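Long-range contacts in magnetosome membrane protein MamB, putative Co/Zn/Cd cation transporter. Cation diffusion facilitator family (Desulfamplus magnetovallimortis, PDB 6QFJ), which probably moves metal cations across the magnetosome membrane as a cation diffusion facilitator, this chain being its C-terminal domain: residues 8-13 / 64-69; 21-26 / 39-44; 34-39 / 70-75. All blocks are in the same frame, centred on the assembly; numbering follows the deposited sequence. Where two conformers were deposited one is given.

Contact 1: residues 8-13 / 64-69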
loop_
_atom_site.group_PDB
_atom_site.type_symbol
_atom_site.label_atom_id
_atom_site.label_comp_id
_atom_site.label_asym_id
_atom_site.label_seq_id
_atom_site.Cartn_x
_atom_site.Cartn_y
_atom_site.Cartn_z
ATOM N N GLU A 8 -1.942 -4.765 -9.831
ATOM C CA GLU A 8 -2.132 -3.714 -10.790
ATOM C C GLU A 8 -3.241 -2.746 -10.399
ATOM O O GLU A 8 -3.082 -1.535 -10.533
ATOM C CB GLU A 8 -2.476 -4.315 -12.135
ATOM C CG GLU A 8 -2.806 -3.266 -13.151
ATOM C CD GLU A 8 -3.205 -3.764 -14.548
ATOM O OE1 GLU A 8 -3.359 -2.899 -15.426
ATOM O OE2 GLU A 8 -3.372 -4.976 -14.783
ATOM N N ALA A 9 -4.368 -3.265 -9.880
ATOM C CA ALA A 9 -5.420 -2.399 -9.501
ATOM C C ALA A 9 -5.005 -1.603 -8.225
ATOM O O ALA A 9 -5.310 -0.428 -8.076
ATOM C CB ALA A 9 -6.708 -3.203 -9.282
ATOM N N ILE A 10 -4.401 -2.290 -7.274
ATOM C CA ILE A 10 -3.877 -1.635 -6.071
ATOM C C ILE A 10 -2.910 -0.488 -6.433
ATOM O O ILE A 10 -3.099 0.636 -6.011
ATOM C CB ILE A 10 -3.224 -2.639 -5.091
ATOM C CG1 ILE A 10 -4.252 -3.566 -4.514
ATOM C CG2 ILE A 10 -2.561 -1.908 -3.919
ATOM C CD1 ILE A 10 -3.658 -4.782 -3.832
ATOM N N ALA A 11 -1.972 -0.736 -7.331
ATOM C CA ALA A 11 -1.041 0.296 -7.779
ATOM C C ALA A 11 -1.757 1.416 -8.452
ATOM O O ALA A 11 -1.420 2.553 -8.205
ATOM C CB ALA A 11 0.015 -0.270 -8.750
ATOM N N ASN A 12 -2.783 1.108 -9.247
ATOM C CA ASN A 12 -3.525 2.158 -9.929
ATOM C C ASN A 12 -4.170 3.072 -8.899
ATOM O O ASN A 12 -4.119 4.278 -9.020
ATOM C CB ASN A 12 -4.629 1.604 -10.841
ATOM C CG ASN A 12 -4.101 1.094 -12.167
ATOM O OD1 ASN A 12 -3.013 1.448 -12.520
ATOM N ND2 ASN A 12 -4.828 0.211 -12.878
ATOM N N VAL A 13 -4.710 2.505 -7.828
ATOM C CA VAL A 13 -5.364 3.348 -6.819
ATOM C C VAL A 13 -4.375 4.184 -6.083
ATOM O O VAL A 13 -4.549 5.429 -5.892
ATOM C CB VAL A 13 -6.231 2.540 -5.875
ATOM C CG1 VAL A 13 -6.845 3.466 -4.809
ATOM C CG2 VAL A 13 -7.334 1.845 -6.667
ATOM N N LYS A 64 -8.489 -4.169 1.186
ATOM C CA LYS A 64 -9.669 -4.923 1.559
ATOM C C LYS A 64 -10.826 -4.737 0.565
ATOM O O LYS A 64 -11.602 -5.653 0.322
ATOM C CB LYS A 64 -10.168 -4.454 2.927
ATOM C CG LYS A 64 -9.188 -4.610 4.036
ATOM C CD LYS A 64 -8.731 -6.019 4.131
ATOM C CE LYS A 64 -8.064 -6.228 5.472
ATOM N NZ LYS A 64 -7.402 -7.557 5.495
ATOM N N GLU A 65 -10.958 -3.548 0.006
ATOM C CA GLU A 65 -11.984 -3.343 -0.955
ATOM C C GLU A 65 -11.689 -4.036 -2.268
ATOM O O GLU A 65 -12.584 -4.597 -2.896
ATOM C CB GLU A 65 -12.256 -1.856 -1.229
ATOM C CG GLU A 65 -13.387 -1.662 -2.252
ATOM C CD GLU A 65 -13.761 -0.181 -2.453
ATOM O OE1 GLU A 65 -13.503 0.634 -1.557
ATOM O OE2 GLU A 65 -14.368 0.174 -3.509
ATOM N N ILE A 66 -10.461 -3.977 -2.728
ATOM C CA ILE A 66 -10.129 -4.581 -4.044
ATOM C C ILE A 66 -10.052 -6.087 -4.045
ATOM O O ILE A 66 -10.500 -6.731 -4.981
ATOM C CB ILE A 66 -8.817 -3.981 -4.555
ATOM C CG1 ILE A 66 -9.069 -2.530 -4.821
ATOM C CG2 ILE A 66 -8.315 -4.698 -5.810
ATOM C CD1 ILE A 66 -8.041 -1.864 -5.659
ATOM N N VAL A 67 -9.463 -6.664 -3.019
ATOM C CA VAL A 67 -9.291 -8.105 -2.917
ATOM C C VAL A 67 -10.476 -8.744 -2.199
ATOM O O VAL A 67 -10.714 -8.481 -1.020
ATOM C CB VAL A 67 -7.969 -8.367 -2.129
ATOM C CG1 VAL A 67 -7.674 -9.815 -2.055
ATOM C CG2 VAL A 67 -6.793 -7.630 -2.742
ATOM N N ASP A 68 -11.155 -9.646 -2.883
ATOM C CA ASP A 68 -12.354 -10.281 -2.363
ATOM C C ASP A 68 -12.011 -11.243 -1.205
ATOM O O ASP A 68 -12.678 -11.278 -0.155
ATOM C CB ASP A 68 -13.030 -11.092 -3.475
ATOM C CG ASP A 68 -12.861 -10.458 -4.878
ATOM O OD1 ASP A 68 -11.704 -10.407 -5.381
ATOM O OD2 ASP A 68 -13.876 -10.018 -5.472
ATOM N N ARG A 69 -10.943 -11.991 -1.395
ATOM C CA ARG A 69 -10.504 -12.981 -0.418
ATOM C C ARG A 69 -9.850 -12.379 0.815
ATOM O O ARG A 69 -9.474 -11.195 0.855
ATOM C CB ARG A 69 -9.462 -13.896 -1.058
ATOM C CG ARG A 69 -9.281 -13.602 -2.542
ATOM C CD ARG A 69 -8.527 -14.713 -3.300
ATOM N NE ARG A 69 -7.692 -15.521 -2.447
ATOM C CZ ARG A 69 -6.713 -16.275 -2.905
ATOM N NH1 ARG A 69 -5.985 -16.966 -2.041
ATOM N NH2 ARG A 69 -6.438 -16.316 -4.201
#
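Ile66 and Val67, where helix 49-66 runs out into loop, meet Ala9, Ile10 and Val13 of helix 2-15. The chain order is alpha-beta-beta-alpha-beta, the metallochaperone-like topology of cation diffusion facilitator C-terminal domains, and the contact joins the two helices that lie on one face of its three-stranded sheet. The evidence for close packing is centred on Ile66, whose CA stands 7.2 Å from the CA of Ile10, the shortest CA spacing between the segments. With CG1 set beside the backbone N (chi1 -66°) and the chain extended beyond it (chi2 -164°), Ile66 sends its delta methyl to the surface of helix 2-15 between Ala9 and Val13. Ile66 CD1 lies 3.9 Å from Val13 CG2, the two side chains sliding past one another in opposite directions, and 4.1 Å from Ala9 CB. The gamma branch adds a second touch on the same alanine, Ile66 CG2 being 4.1 Å from Ala9 CB. The delta methyl also lies close to Ala9 O, a carbonyl already occupied by Val13 N at 3.0 Å within the helix, so the neighbouring apolar group costs no polar partner. Both Ile66 and Val67 also touch Tyr6, one turn back on helix 2-15. Val67 is the first residue to leave helical backbone angles, and its buried side chain packs against Leu35 and Phe37 of strand 34-43 as well. No hydrogen bond joins the two segments themselves; at Val67 the link is the looser methyl pair Ile10 CD1 and Val67 CG2, 4.4 Å apart.

Contact 2: residues 21-26 / 39-44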
loop_
_atom_site.group_PDB
_atom_site.type_symbol
_atom_site.label_atom_id
_atom_site.label_comp_id
_atom_site.label_asym_id
_atom_site.label_seq_id
_atom_site.Cartn_x
_atom_site.Cartn_y
_atom_site.Cartn_z
ATOM N N SER A 21 3.048 9.938 -1.787
ATOM C CA SER A 21 3.905 10.563 -2.841
ATOM C C SER A 21 4.196 9.594 -3.973
ATOM O O SER A 21 4.201 9.935 -5.119
ATOM C CB SER A 21 5.238 11.054 -2.215
ATOM O OG SER A 21 4.938 11.781 -1.019
ATOM N N ASP A 22 4.419 8.352 -3.655
ATOM C CA ASP A 22 4.754 7.325 -4.681
ATOM C C ASP A 22 4.716 5.944 -4.033
ATOM O O ASP A 22 4.792 5.820 -2.803
ATOM C CB ASP A 22 6.215 7.526 -5.192
ATOM C CG ASP A 22 6.286 8.435 -6.396
ATOM O OD1 ASP A 22 5.506 8.273 -7.340
ATOM O OD2 ASP A 22 7.121 9.367 -6.415
ATOM N N VAL A 23 4.605 4.934 -4.864
ATOM C CA VAL A 23 4.672 3.545 -4.455
ATOM C C VAL A 23 6.124 3.146 -4.538
ATOM O O VAL A 23 6.736 3.289 -5.583
ATOM C CB VAL A 23 3.850 2.637 -5.377
ATOM C CG1 VAL A 23 3.992 1.174 -4.949
ATOM C CG2 VAL A 23 2.421 3.055 -5.289
ATOM N N LYS A 24 6.676 2.656 -3.445
ATOM C CA LYS A 24 8.034 2.155 -3.465
ATOM C C LYS A 24 8.079 0.687 -3.872
ATOM O O LYS A 24 8.927 0.286 -4.643
ATOM C CB LYS A 24 8.651 2.286 -2.094
ATOM C CG LYS A 24 10.072 1.749 -1.971
ATOM C CD LYS A 24 10.554 2.348 -0.689
ATOM C CE LYS A 24 11.451 1.482 0.144
ATOM N NZ LYS A 24 12.767 1.743 -0.176
ATOM N N ASP A 25 7.168 -0.107 -3.352
ATOM C CA ASP A 25 7.105 -1.525 -3.692
ATOM C C ASP A 25 5.832 -2.152 -3.215
ATOM O O ASP A 25 5.261 -1.757 -2.191
ATOM C CB ASP A 25 8.252 -2.270 -3.057
ATOM C CG ASP A 25 8.620 -3.547 -3.802
ATOM O OD1 ASP A 25 8.315 -3.735 -5.021
ATOM O OD2 ASP A 25 9.218 -4.405 -3.121
ATOM N N ILE A 26 5.351 -3.108 -3.985
ATOM C CA ILE A 26 4.168 -3.925 -3.620
ATOM C C ILE A 26 4.553 -5.371 -3.774
ATOM O O ILE A 26 4.957 -5.804 -4.855
ATOM C CB ILE A 26 2.976 -3.665 -4.510
ATOM C CG1 ILE A 26 2.551 -2.200 -4.416
ATOM C CG2 ILE A 26 1.790 -4.545 -4.079
ATOM C CD1 ILE A 26 1.366 -1.800 -5.267
ATOM N N ILE A 39 3.267 -3.598 1.496
ATOM C CA ILE A 39 3.198 -2.385 0.723
ATOM C C ILE A 39 4.160 -1.345 1.312
ATOM O O ILE A 39 4.022 -0.939 2.511
ATOM C CB ILE A 39 1.779 -1.825 0.714
ATOM C CG1 ILE A 39 0.792 -2.931 0.366
ATOM C CG2 ILE A 39 1.689 -0.628 -0.227
ATOM C CD1 ILE A 39 0.129 -2.895 -0.965
ATOM N N ASP A 40 5.121 -0.913 0.484
ATOM C CA ASP A 40 6.037 0.162 0.838
ATOM C C ASP A 40 5.709 1.417 0.067
ATOM O O ASP A 40 5.624 1.379 -1.157
ATOM C CB ASP A 40 7.490 -0.293 0.576
ATOM C CG ASP A 40 7.903 -1.444 1.471
ATOM O OD1 ASP A 40 7.165 -1.753 2.465
ATOM O OD2 ASP A 40 8.900 -2.113 1.165
ATOM N N LEU A 41 5.563 2.529 0.775
ATOM C CA LEU A 41 5.208 3.827 0.182
ATOM C C LEU A 41 6.105 4.938 0.576
ATOM O O LEU A 41 6.654 4.942 1.669
ATOM C CB LEU A 41 3.834 4.247 0.646
ATOM C CG LEU A 41 2.750 3.164 0.444
ATOM C CD1 LEU A 41 1.513 3.571 1.105
ATOM C CD2 LEU A 41 2.523 2.927 -1.013
ATOM N N TYR A 42 6.275 5.900 -0.342
ATOM C CA TYR A 42 6.912 7.160 -0.058
ATOM C C TYR A 42 5.878 8.129 0.331
ATOM O O TYR A 42 4.832 8.222 -0.275
ATOM C CB TYR A 42 7.662 7.721 -1.337
ATOM C CG TYR A 42 8.896 6.960 -1.710
ATOM C CD1 TYR A 42 9.958 6.921 -0.851
ATOM C CD2 TYR A 42 8.990 6.209 -2.874
ATOM C CE1 TYR A 42 11.073 6.202 -1.143
ATOM C CE2 TYR A 42 10.119 5.485 -3.207
ATOM C CZ TYR A 42 11.160 5.500 -2.324
ATOM O OH TYR A 42 12.311 4.818 -2.585
ATOM N N VAL A 43 6.162 8.894 1.361
ATOM C CA VAL A 43 5.264 9.950 1.826
ATOM C C VAL A 43 6.119 11.175 2.142
ATOM O O VAL A 43 7.355 11.069 2.247
ATOM C CB VAL A 43 4.554 9.537 3.096
ATOM C CG1 VAL A 43 3.702 8.307 2.814
ATOM C CG2 VAL A 43 5.570 9.201 4.179
ATOM N N PRO A 44 5.474 12.320 2.400
ATOM C CA PRO A 44 6.237 13.554 2.619
ATOM C C PRO A 44 7.037 13.376 3.856
ATOM O O PRO A 44 6.530 12.797 4.847
ATOM C CB PRO A 44 5.161 14.636 2.773
ATOM C CG PRO A 44 4.012 14.121 1.961
ATOM C CD PRO A 44 4.069 12.576 2.112
#
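Lys24 carries CG anti to its own backbone N (chi1 178°), while Tyr42, with CG beside its backbone N, swings its ring toward that lysine; the two side chains cross at about a right angle. Lys24 CB then sits 4.2 Å from the centroid of the Tyr42 ring and 29° off the ring normal, an off-centre CH-pi contact, and the bent chain continues so that Lys24 CD passes 3.6 Å from Tyr42 OH. Asp22 takes another side of the same ring: its CB comes to the edge, near the ring plane, 3.8 Å from Tyr42 CD2. The backbones form an antiparallel hairpin pairing, 161° between strand directions, interrupted by two classic beta bulges. At one, Lys24 and Asp25 both face Asp40: Asp40 O accepts Lys24 N at 2.8 Å and Asp25 N at 3.1 Å, both donors coming from the same face of the carbonyl plane, and the same bulge is closed by Asp40 N to Asp25 O, 2.8 Å. At the other, Ser21 and Asp22 both face Tyr42, where Tyr42 O takes Ser21 N at 2.9 Å and a weak bond from Asp22 N. On the apolar face, Ile26 and Ile39 lie side by side, Ile26 CG2 to Ile39 CD1 3.9 Å, and Val23 meets Leu41 methyl to methyl. That face is backed by helix 2-15, through Leu14 and Ala11, and by helix 49-66, through Val59 and Ile63. On the polar face strand 71-79 supplies Arg76, salt-bridged to Asp40 OD2, and Phe78, which receives Lys24 in a cation-pi contact.

Contact 3: residues 34-39 / 70-75; sequences VLEFEI and KSTVKV
Leu35, Phe37 and Ile39 pair in register with Ser71, Val73 and Val75 in a parallel ladder whose strand axes diverge by 11° and approach to 4.7 Å. Leu35 and Phe37 each straddle their partner residue, bonding the residues before and after it: Leu35 N reaches Lys70 O (3.0 Å) while Leu35 O takes Thr72 N, and Phe37 N reaches Thr72 O (2.8 Å) while Phe37 O takes Lys74 N. Ile39 adds the bond from its N to Lys74 O at 2.8 Å, nearly straight, 174° at the hydrogen. CA-H...O contacts flank these bonds, as from Ser71 CA to Leu35 O at 3.1 Å. The two strands are the parallel pair joined by helix 49-66 in a beta-alpha-beta crossover, and the residues Phe37, Ile39, Val73 and Val75 face the helices. There the Phe37 ring presents its edge to Thr72 O, which lies in the ring plane, and to Ser71 CB, while Ile10 of helix 2-15 and Val67 also touch the ring. Ser71 OG is engaged by Lys64 NZ. On the other face Glu36 and Thr72 lie side by side, Glu36 CG 4.0 Å from Thr72 CG2, and Glu38 turns its carboxylate to a salt bridge with Arg29. At the start of the ladder Val34 holds CG1 anti to its backbone N (chi1 -175°), which brings CG1 3.6 Å from Lys70 O, and leaves CG2 3.9 Å from Lys70 CD. A glycine in place of Val34 would probably leave the aliphatic part of Lys70 without this apolar neighbour and open a gap beside Lys70 O. Lys70 itself runs on past that methyl, its CE still beside Val34 CG2.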
loop_
_atom_site.group_PDB
_atom_site.type_symbol
_atom_site.label_atom_id
_atom_site.label_comp_id
_atom_site.label_asym_id
_atom_site.label_seq_id
_atom_site.Cartn_x
_atom_site.Cartn_y
_atom_site.Cartn_z
ATOM N N VAL A 34 -5.020 -17.252 2.198
ATOM C CA VAL A 34 -4.826 -15.874 2.608
ATOM C C VAL A 34 -3.803 -15.251 1.699
ATOM O O VAL A 34 -2.738 -15.785 1.536
ATOM C CB VAL A 34 -4.352 -15.645 4.101
ATOM C CG1 VAL A 34 -4.333 -14.151 4.368
ATOM C CG2 VAL A 34 -5.299 -16.295 5.093
ATOM N N LEU A 35 -4.143 -14.098 1.132
ATOM C CA LEU A 35 -3.198 -13.284 0.447
ATOM C C LEU A 35 -2.516 -12.289 1.385
ATOM O O LEU A 35 -3.182 -11.436 2.013
ATOM C CB LEU A 35 -3.881 -12.530 -0.659
ATOM C CG LEU A 35 -4.130 -13.358 -1.894
ATOM C CD1 LEU A 35 -5.004 -12.548 -2.837
ATOM C CD2 LEU A 35 -2.793 -13.723 -2.564
ATOM N N GLU A 36 -1.200 -12.375 1.443
ATOM C CA GLU A 36 -0.379 -11.454 2.233
ATOM C C GLU A 36 0.217 -10.354 1.375
ATOM O O GLU A 36 0.935 -10.627 0.414
ATOM C CB GLU A 36 0.745 -12.194 2.931
ATOM C CG GLU A 36 0.221 -12.930 4.158
ATOM C CD GLU A 36 1.196 -13.872 4.807
ATOM O OE1 GLU A 36 2.263 -14.100 4.225
ATOM O OE2 GLU A 36 0.836 -14.384 5.883
ATOM N N PHE A 37 -0.078 -9.128 1.733
ATOM C CA PHE A 37 0.473 -7.972 0.999
ATOM C C PHE A 37 1.451 -7.199 1.865
ATOM O O PHE A 37 1.201 -6.985 3.065
ATOM C CB PHE A 37 -0.614 -7.038 0.560
ATOM C CG PHE A 37 -1.483 -7.607 -0.506
ATOM C CD1 PHE A 37 -2.627 -8.335 -0.165
ATOM C CD2 PHE A 37 -1.219 -7.353 -1.824
ATOM C CE1 PHE A 37 -3.420 -8.843 -1.136
ATOM C CE2 PHE A 37 -2.045 -7.876 -2.811
ATOM C CZ PHE A 37 -3.125 -8.649 -2.468
ATOM N N GLU A 38 2.593 -6.846 1.273
ATOM C CA GLU A 38 3.570 -5.920 1.857
ATOM C C GLU A 38 3.646 -4.742 0.961
ATOM O O GLU A 38 4.006 -4.867 -0.239
ATOM C CB GLU A 38 4.947 -6.572 1.995
ATOM C CG GLU A 38 4.932 -7.671 3.061
ATOM C CD GLU A 38 6.171 -8.534 3.075
ATOM O OE1 GLU A 38 6.762 -8.789 2.021
ATOM O OE2 GLU A 38 6.523 -8.982 4.158
ATOM N N ILE A 39 3.267 -3.598 1.496
ATOM C CA ILE A 39 3.198 -2.385 0.723
ATOM C C ILE A 39 4.160 -1.345 1.312
ATOM O O ILE A 39 4.022 -0.939 2.511
ATOM C CB ILE A 39 1.779 -1.825 0.714
ATOM C CG1 ILE A 39 0.792 -2.931 0.366
ATOM C CG2 ILE A 39 1.689 -0.628 -0.227
ATOM C CD1 ILE A 39 0.129 -2.895 -0.965
ATOM N N LYS A 70 -9.674 -13.229 1.785
ATOM C CA LYS A 70 -9.033 -12.857 3.020
ATOM C C LYS A 70 -7.590 -12.415 2.757
ATOM O O LYS A 70 -6.859 -13.048 1.976
ATOM C CB LYS A 70 -9.040 -14.023 4.019
ATOM C CG LYS A 70 -8.465 -13.631 5.368
ATOM C CD LYS A 70 -8.536 -14.690 6.451
ATOM C CE LYS A 70 -7.709 -14.210 7.633
ATOM N NZ LYS A 70 -8.193 -14.589 8.990
ATOM N N SER A 71 -7.179 -11.333 3.425
ATOM C CA SER A 71 -5.891 -10.757 3.260
ATOM C C SER A 71 -5.314 -10.246 4.561
ATOM O O SER A 71 -6.007 -9.980 5.535
ATOM C CB SER A 71 -5.905 -9.634 2.230
ATOM O OG SER A 71 -6.683 -8.497 2.686
ATOM N N THR A 72 -3.992 -10.159 4.545
ATOM C CA THR A 72 -3.219 -9.523 5.548
ATOM C C THR A 72 -2.415 -8.417 4.838
ATOM O O THR A 72 -1.956 -8.616 3.736
ATOM C CB THR A 72 -2.262 -10.551 6.191
ATOM O OG1 THR A 72 -2.900 -11.045 7.370
ATOM C CG2 THR A 72 -0.960 -10.001 6.544
ATOM N N VAL A 73 -2.233 -7.296 5.506
ATOM C CA VAL A 73 -1.627 -6.133 4.859
ATOM C C VAL A 73 -0.597 -5.545 5.792
ATOM O O VAL A 73 -0.912 -5.131 6.898
ATOM C CB VAL A 73 -2.667 -5.023 4.497
ATOM C CG1 VAL A 73 -1.961 -3.880 3.760
ATOM C CG2 VAL A 73 -3.738 -5.583 3.614
ATOM N N LYS A 74 0.634 -5.505 5.346
ATOM C CA LYS A 74 1.668 -4.853 6.131
ATOM C C LYS A 74 2.164 -3.596 5.333
ATOM O O LYS A 74 2.646 -3.715 4.196
ATOM C CB LYS A 74 2.753 -5.852 6.382
ATOM C CG LYS A 74 4.099 -5.308 6.774
ATOM C CD LYS A 74 4.146 -4.881 8.229
ATOM C CE LYS A 74 5.604 -4.538 8.586
ATOM N NZ LYS A 74 5.710 -3.268 9.329
ATOM N N VAL A 75 2.074 -2.418 5.945
ATOM C CA VAL A 75 2.400 -1.160 5.228
ATOM C C VAL A 75 3.620 -0.528 5.886
ATOM O O VAL A 75 3.619 -0.383 7.112
ATOM C CB VAL A 75 1.231 -0.164 5.286
ATOM C CG1 VAL A 75 1.483 1.108 4.459
ATOM C CG2 VAL A 75 -0.025 -0.819 4.797
#

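Contact 1 differs from the others in having no hydrogen bond across it: helix meets helix end through apolar side-chain contacts, and none of its five touching residues is exposed. Contacts 2 and 3 are backbone-bonded strand pairs that share Ile39 and the middle strand 34-43, but one is antiparallel and bulged, the other parallel and regular. Their helix-facing side (Phe37, Ile39, Leu41, Val75) is buried and meets contact 1 in a common apolar layer, as Ile10 CD1 and Phe37 CE2 at 3.6 Å testify. Their other side holds exposed Asp22, Lys24, Thr72 and Lys74; it carries mostly charged and polar side chains, with aromatic Tyr42 and Phe78 among them.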